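Local coordinates for protein lysine/ornithine decarboxylase (Vibrio vulnificus, PDB 2PLJ) that decarboxylates lysine and ornithine to cadaverine and putrescine as a pyridoxal phosphate-dependent enzyme of the beta/alpha-barrel fold, at residues A55-Y69 with F294-V306. Residues are numbered along the deposited sequence; the frame is centred on the assembly and turned at random.
Sequences APLLLLDCDVIRQQY and FICAPAVTSVASV
Gln-68 reaches from helix 62-75 to the chain at Phe-294, Ile-295 and Pro-298. Its CB rests against the carbonyl oxygens of Phe-294 and Ile-295, 3.4 Å from Phe-294 O, and CG stays close to the same two oxygens. A bend at chi2 (-58°) then turns CD toward Pro-298 CG and brings NE2 back to Phe-294 O, to which it donates a nearly straight hydrogen bond of 3.0 Å. The acceptor lies in the amide plane, and the same NE2 sits above one face of the Phe-294 ring, offset toward its rim, with the amide and ring planes 34° apart. About one turn earlier in the helix, Ile-65 CD1 presses on Ala-299 CB at 3.4 Å, tighter than usual for two carbons, while Val-64 CG1 packs on Pro-298 and Ala-299. Ile-295 O, next to Gln-68 CB and Ile-65 CD1, is buried without a hydrogen-bonding partner. The contact joins the two domains of a beta/alpha-barrel (fold type III) basic amino acid decarboxylase: helix 293-296 follows the last strand of the beta/alpha barrel, and strand 300-312 runs into the beta domain, pairing antiparallel with strand 57-61. Backbone bonds tie Leu-57 to Val-303 and Leu-59 to Thr-301 in both directions, and Asp-61 N closes the pairing on Ala-299 O at 2.8 Å. On one face of this sheet Val-300 fits between two leucines, CG1 against Leu-58 CD2 and CG2 against Leu-60 CD1, each at 3.8 Å. On the other, a water bridges Leu-59 O and Thr-301 OG1. Strand 403-407 continues the sheet beyond strand 57-61, and Asn-408 bonds Asp-61 OD1, which also caps helix 62-75 through Asp-63 N.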
loop_
_atom_site.group_PDB
_atom_site.type_symbol
_atom_site.label_atom_id
_atom_site.label_comp_id
_atom_site.label_asym_id
_atom_site.label_seq_id
_atom_site.Cartn_x
_atom_site.Cartn_y
_atom_site.Cartn_z
ATOM N N ALA A 55 2.442 20.674 -2.572
ATOM C CA ALA A 55 2.502 19.357 -3.212
ATOM C C ALA A 55 2.850 18.261 -2.202
ATOM O O ALA A 55 3.437 18.548 -1.163
ATOM C CB ALA A 55 3.535 19.397 -4.354
ATOM N N PRO A 56 2.521 16.999 -2.503
ATOM C CA PRO A 56 1.814 16.550 -3.713
ATOM C C PRO A 56 0.287 16.681 -3.607
ATOM O O PRO A 56 -0.264 16.735 -2.498
ATOM C CB PRO A 56 2.212 15.067 -3.824
ATOM C CG PRO A 56 2.424 14.629 -2.403
ATOM C CD PRO A 56 2.850 15.875 -1.606
ATOM N N LEU A 57 -0.370 16.708 -4.765
ATOM C CA LEU A 57 -1.832 16.924 -4.857
ATOM C C LEU A 57 -2.431 15.935 -5.821
ATOM O O LEU A 57 -1.737 15.451 -6.734
ATOM C CB LEU A 57 -2.122 18.329 -5.412
ATOM C CG LEU A 57 -1.659 19.538 -4.626
ATOM C CD1 LEU A 57 -1.955 20.824 -5.388
ATOM C CD2 LEU A 57 -2.263 19.552 -3.210
ATOM N N LEU A 58 -3.730 15.685 -5.656
ATOM C CA LEU A 58 -4.536 14.990 -6.651
ATOM C C LEU A 58 -5.693 15.944 -7.018
ATOM O O LEU A 58 -6.485 16.317 -6.146
ATOM C CB LEU A 58 -5.071 13.690 -6.066
ATOM C CG LEU A 58 -3.998 12.637 -5.786
ATOM C CD1 LEU A 58 -4.577 11.553 -4.921
ATOM C CD2 LEU A 58 -3.507 12.002 -7.087
ATOM N N LEU A 59 -5.763 16.351 -8.282
ATOM C CA LEU A 59 -6.801 17.276 -8.728
ATOM C C LEU A 59 -7.976 16.473 -9.290
ATOM O O LEU A 59 -7.845 15.809 -10.317
ATOM C CB LEU A 59 -6.266 18.281 -9.762
ATOM C CG LEU A 59 -4.994 19.039 -9.347
ATOM C CD1 LEU A 59 -4.594 20.009 -10.462
ATOM C CD2 LEU A 59 -5.219 19.770 -8.001
ATOM N N LEU A 60 -9.101 16.544 -8.604
ATOM C CA LEU A 60 -10.303 15.807 -8.988
ATOM C C LEU A 60 -11.283 16.736 -9.708
ATOM O O LEU A 60 -11.745 17.746 -9.160
ATOM C CB LEU A 60 -10.963 15.235 -7.729
ATOM C CG LEU A 60 -12.417 14.754 -7.890
ATOM C CD1 LEU A 60 -12.420 13.547 -8.875
ATOM C CD2 LEU A 60 -12.979 14.361 -6.503
ATOM N N ASP A 61 -11.585 16.384 -10.951
ATOM C CA ASP A 61 -12.466 17.231 -11.763
ATOM C C ASP A 61 -13.838 16.550 -11.874
ATOM O O ASP A 61 -14.002 15.547 -12.614
ATOM C CB ASP A 61 -11.854 17.469 -13.151
ATOM C CG ASP A 61 -12.713 18.401 -14.026
ATOM O OD1 ASP A 61 -13.818 18.800 -13.577
ATOM O OD2 ASP A 61 -12.279 18.708 -15.172
ATOM N N CYS A 62 -14.837 17.074 -11.133
ATOM C CA CYS A 62 -16.197 16.478 -11.156
ATOM C C CYS A 62 -16.877 16.493 -12.533
ATOM O O CYS A 62 -17.788 15.715 -12.781
ATOM C CB CYS A 62 -17.109 17.155 -10.135
ATOM S SG CYS A 62 -16.491 16.835 -8.452
ATOM N N ASP A 63 -16.456 17.401 -13.406
ATOM C CA ASP A 63 -16.993 17.423 -14.784
ATOM C C ASP A 63 -16.652 16.107 -15.481
ATOM O O ASP A 63 -17.447 15.560 -16.267
ATOM C CB ASP A 63 -16.385 18.595 -15.569
ATOM C CG ASP A 63 -16.968 19.940 -15.172
ATOM O OD1 ASP A 63 -18.146 20.013 -14.723
ATOM O OD2 ASP A 63 -16.250 20.941 -15.378
ATOM N N VAL A 64 -15.470 15.580 -15.191
ATOM C CA VAL A 64 -15.020 14.344 -15.855
ATOM C C VAL A 64 -15.775 13.145 -15.268
ATOM O O VAL A 64 -16.168 12.246 -15.993
ATOM C CB VAL A 64 -13.479 14.172 -15.777
ATOM C CG1 VAL A 64 -13.053 12.805 -16.360
ATOM C CG2 VAL A 64 -12.778 15.312 -16.551
ATOM N N ILE A 65 -16.022 13.176 -13.955
ATOM C CA ILE A 65 -16.897 12.163 -13.312
ATOM C C ILE A 65 -18.250 12.105 -14.077
ATOM O O ILE A 65 -18.706 11.027 -14.490
ATOM C CB ILE A 65 -17.135 12.495 -11.799
ATOM C CG1 ILE A 65 -15.805 12.412 -10.978
ATOM C CG2 ILE A 65 -18.236 11.558 -11.216
ATOM C CD1 ILE A 65 -15.095 11.025 -10.999
ATOM N N ARG A 66 -18.868 13.258 -14.254
ATOM C CA ARG A 66 -20.145 13.306 -14.995
ATOM C C ARG A 66 -19.990 12.849 -16.459
ATOM O O ARG A 66 -20.823 12.077 -16.954
ATOM C CB ARG A 66 -20.747 14.700 -14.905
ATOM C CG ARG A 66 -21.298 15.036 -13.525
ATOM C CD ARG A 66 -21.984 16.412 -13.558
ATOM N NE ARG A 66 -20.985 17.481 -13.617
ATOM C CZ ARG A 66 -20.511 18.115 -12.552
ATOM N NH1 ARG A 66 -20.962 17.819 -11.322
ATOM N NH2 ARG A 66 -19.609 19.068 -12.728
ATOM N N GLN A 67 -18.970 13.351 -17.149
ATOM C CA GLN A 67 -18.712 12.930 -18.543
ATOM C C GLN A 67 -18.623 11.417 -18.694
ATOM O O GLN A 67 -19.206 10.821 -19.628
ATOM C CB GLN A 67 -17.395 13.532 -19.023
ATOM C CG GLN A 67 -17.533 15.000 -19.380
ATOM C CD GLN A 67 -16.184 15.686 -19.498
ATOM O OE1 GLN A 67 -15.182 15.061 -19.902
ATOM N NE2 GLN A 67 -16.147 16.976 -19.154
ATOM N N GLN A 68 -17.832 10.806 -17.813
ATOM C CA GLN A 68 -17.626 9.362 -17.868
ATOM C C GLN A 68 -18.940 8.599 -17.596
ATOM O O GLN A 68 -19.300 7.680 -18.348
ATOM C CB GLN A 68 -16.495 8.943 -16.914
ATOM C CG GLN A 68 -15.138 9.452 -17.307
ATOM C CD GLN A 68 -14.746 8.983 -18.701
ATOM O OE1 GLN A 68 -14.764 9.771 -19.664
ATOM N NE2 GLN A 68 -14.429 7.709 -18.831
ATOM N N TYR A 69 -19.658 9.008 -16.551
ATOM C CA TYR A 69 -20.955 8.382 -16.243
ATOM C C TYR A 69 -21.896 8.478 -17.453
ATOM O O TYR A 69 -22.503 7.483 -17.873
ATOM C CB TYR A 69 -21.612 9.048 -15.039
ATOM C CG TYR A 69 -22.954 8.441 -14.708
ATOM C CD1 TYR A 69 -23.038 7.274 -13.953
ATOM C CD2 TYR A 69 -24.140 9.050 -15.131
ATOM C CE1 TYR A 69 -24.293 6.690 -13.666
ATOM C CE2 TYR A 69 -25.399 8.471 -14.833
ATOM C CZ TYR A 69 -25.451 7.307 -14.098
ATOM O OH TYR A 69 -26.689 6.741 -13.806
ATOM N N PHE A 294 -13.905 3.026 -14.858
ATOM C CA PHE A 294 -14.276 3.828 -16.028
ATOM C C PHE A 294 -14.768 5.218 -15.625
ATOM O O PHE A 294 -14.500 6.210 -16.290
ATOM C CB PHE A 294 -15.347 3.093 -16.864
ATOM C CG PHE A 294 -15.657 3.798 -18.163
ATOM C CD1 PHE A 294 -14.883 3.560 -19.311
ATOM C CD2 PHE A 294 -16.681 4.762 -18.217
ATOM C CE1 PHE A 294 -15.135 4.252 -20.500
ATOM C CE2 PHE A 294 -16.976 5.453 -19.409
ATOM C CZ PHE A 294 -16.207 5.204 -20.556
ATOM N N ILE A 295 -15.459 5.283 -14.489
ATOM C CA ILE A 295 -16.022 6.547 -14.049
ATOM C C ILE A 295 -14.973 7.486 -13.432
ATOM O O ILE A 295 -14.972 8.701 -13.730
ATOM C CB ILE A 295 -17.242 6.305 -13.085
ATOM C CG1 ILE A 295 -18.435 5.779 -13.903
ATOM C CG2 ILE A 295 -17.700 7.608 -12.385
ATOM C CD1 ILE A 295 -19.556 5.250 -13.039
ATOM N N CYS A 296 -14.102 6.934 -12.582
ATOM C CA CYS A 296 -13.181 7.783 -11.793
ATOM C C CYS A 296 -11.795 7.939 -12.375
ATOM O O CYS A 296 -11.168 8.962 -12.163
ATOM C CB CYS A 296 -13.068 7.329 -10.327
ATOM S SG CYS A 296 -12.564 5.622 -10.159
ATOM N N ALA A 297 -11.304 6.922 -13.091
ATOM C CA ALA A 297 -9.875 6.976 -13.465
ATOM C C ALA A 297 -9.444 8.288 -14.186
ATOM O O ALA A 297 -8.427 8.881 -13.817
ATOM C CB ALA A 297 -9.440 5.718 -14.272
ATOM N N PRO A 298 -10.187 8.705 -15.232
ATOM C CA PRO A 298 -9.752 9.893 -16.018
ATOM C C PRO A 298 -9.941 11.212 -15.297
ATOM O O PRO A 298 -9.454 12.259 -15.769
ATOM C CB PRO A 298 -10.677 9.846 -17.236
ATOM C CG PRO A 298 -11.154 8.395 -17.314
ATOM C CD PRO A 298 -11.343 8.031 -15.858
ATOM N N ALA A 299 -10.632 11.175 -14.164
ATOM C CA ALA A 299 -11.076 12.402 -13.496
ATOM C C ALA A 299 -10.021 13.007 -12.561
ATOM O O ALA A 299 -10.251 14.105 -12.010
ATOM C CB ALA A 299 -12.390 12.148 -12.734
ATOM N N VAL A 300 -8.887 12.335 -12.388
ATOM C CA VAL A 300 -7.897 12.816 -11.423
ATOM C C VAL A 300 -6.543 12.992 -12.107
ATOM O O VAL A 300 -6.119 12.134 -12.889
ATOM C CB VAL A 300 -7.778 11.874 -10.169
ATOM C CG1 VAL A 300 -6.643 12.321 -9.236
ATOM C CG2 VAL A 300 -9.135 11.776 -9.417
ATOM N N THR A 301 -5.889 14.108 -11.809
ATOM C CA THR A 301 -4.531 14.391 -12.279
ATOM C C THR A 301 -3.625 14.513 -11.068
ATOM O O THR A 301 -3.963 15.246 -10.136
ATOM C CB THR A 301 -4.558 15.743 -13.008
ATOM O OG1 THR A 301 -5.494 15.657 -14.090
ATOM C CG2 THR A 301 -3.144 16.082 -13.570
ATOM N N SER A 302 -2.490 13.817 -11.062
ATOM C CA SER A 302 -1.592 13.893 -9.900
ATOM C C SER A 302 -0.544 14.964 -10.152
ATOM O O SER A 302 -0.174 15.208 -11.297
ATOM C CB SER A 302 -0.901 12.556 -9.621
ATOM O OG SER A 302 -0.080 12.166 -10.735
ATOM N N VAL A 303 -0.099 15.592 -9.062
ATOM C CA VAL A 303 0.928 16.618 -9.137
ATOM C C VAL A 303 1.930 16.310 -8.034
ATOM O O VAL A 303 1.574 16.271 -6.839
ATOM C CB VAL A 303 0.338 18.059 -8.945
ATOM C CG1 VAL A 303 1.450 19.114 -9.086
ATOM C CG2 VAL A 303 -0.802 18.323 -9.926
ATOM N N ALA A 304 3.172 16.051 -8.434
ATOM C CA ALA A 304 4.269 15.880 -7.462
ATOM C C ALA A 304 5.369 16.866 -7.763
ATOM O O ALA A 304 5.441 17.403 -8.865
ATOM C CB ALA A 304 4.826 14.450 -7.531
ATOM N N SER A 305 6.203 17.123 -6.765
ATOM C CA SER A 305 7.311 18.050 -6.930
ATOM C C SER A 305 8.637 17.376 -6.627
ATOM O O SER A 305 8.701 16.386 -5.879
ATOM C CB SER A 305 7.090 19.307 -6.079
ATOM O OG SER A 305 7.472 19.117 -4.727
ATOM N N VAL A 306 9.695 17.920 -7.214
ATOM C CA VAL A 306 11.046 17.358 -7.066
ATOM C C VAL A 306 11.651 17.873 -5.738
ATOM O O VAL A 306 11.843 19.082 -5.563
ATOM C CB VAL A 306 11.963 17.797 -8.237
ATOM C CG1 VAL A 306 13.373 17.302 -8.020
ATOM C CG2 VAL A 306 11.415 17.292 -9.574
HETATM O O HOH W 1 -8.051 16.240 -13.175
#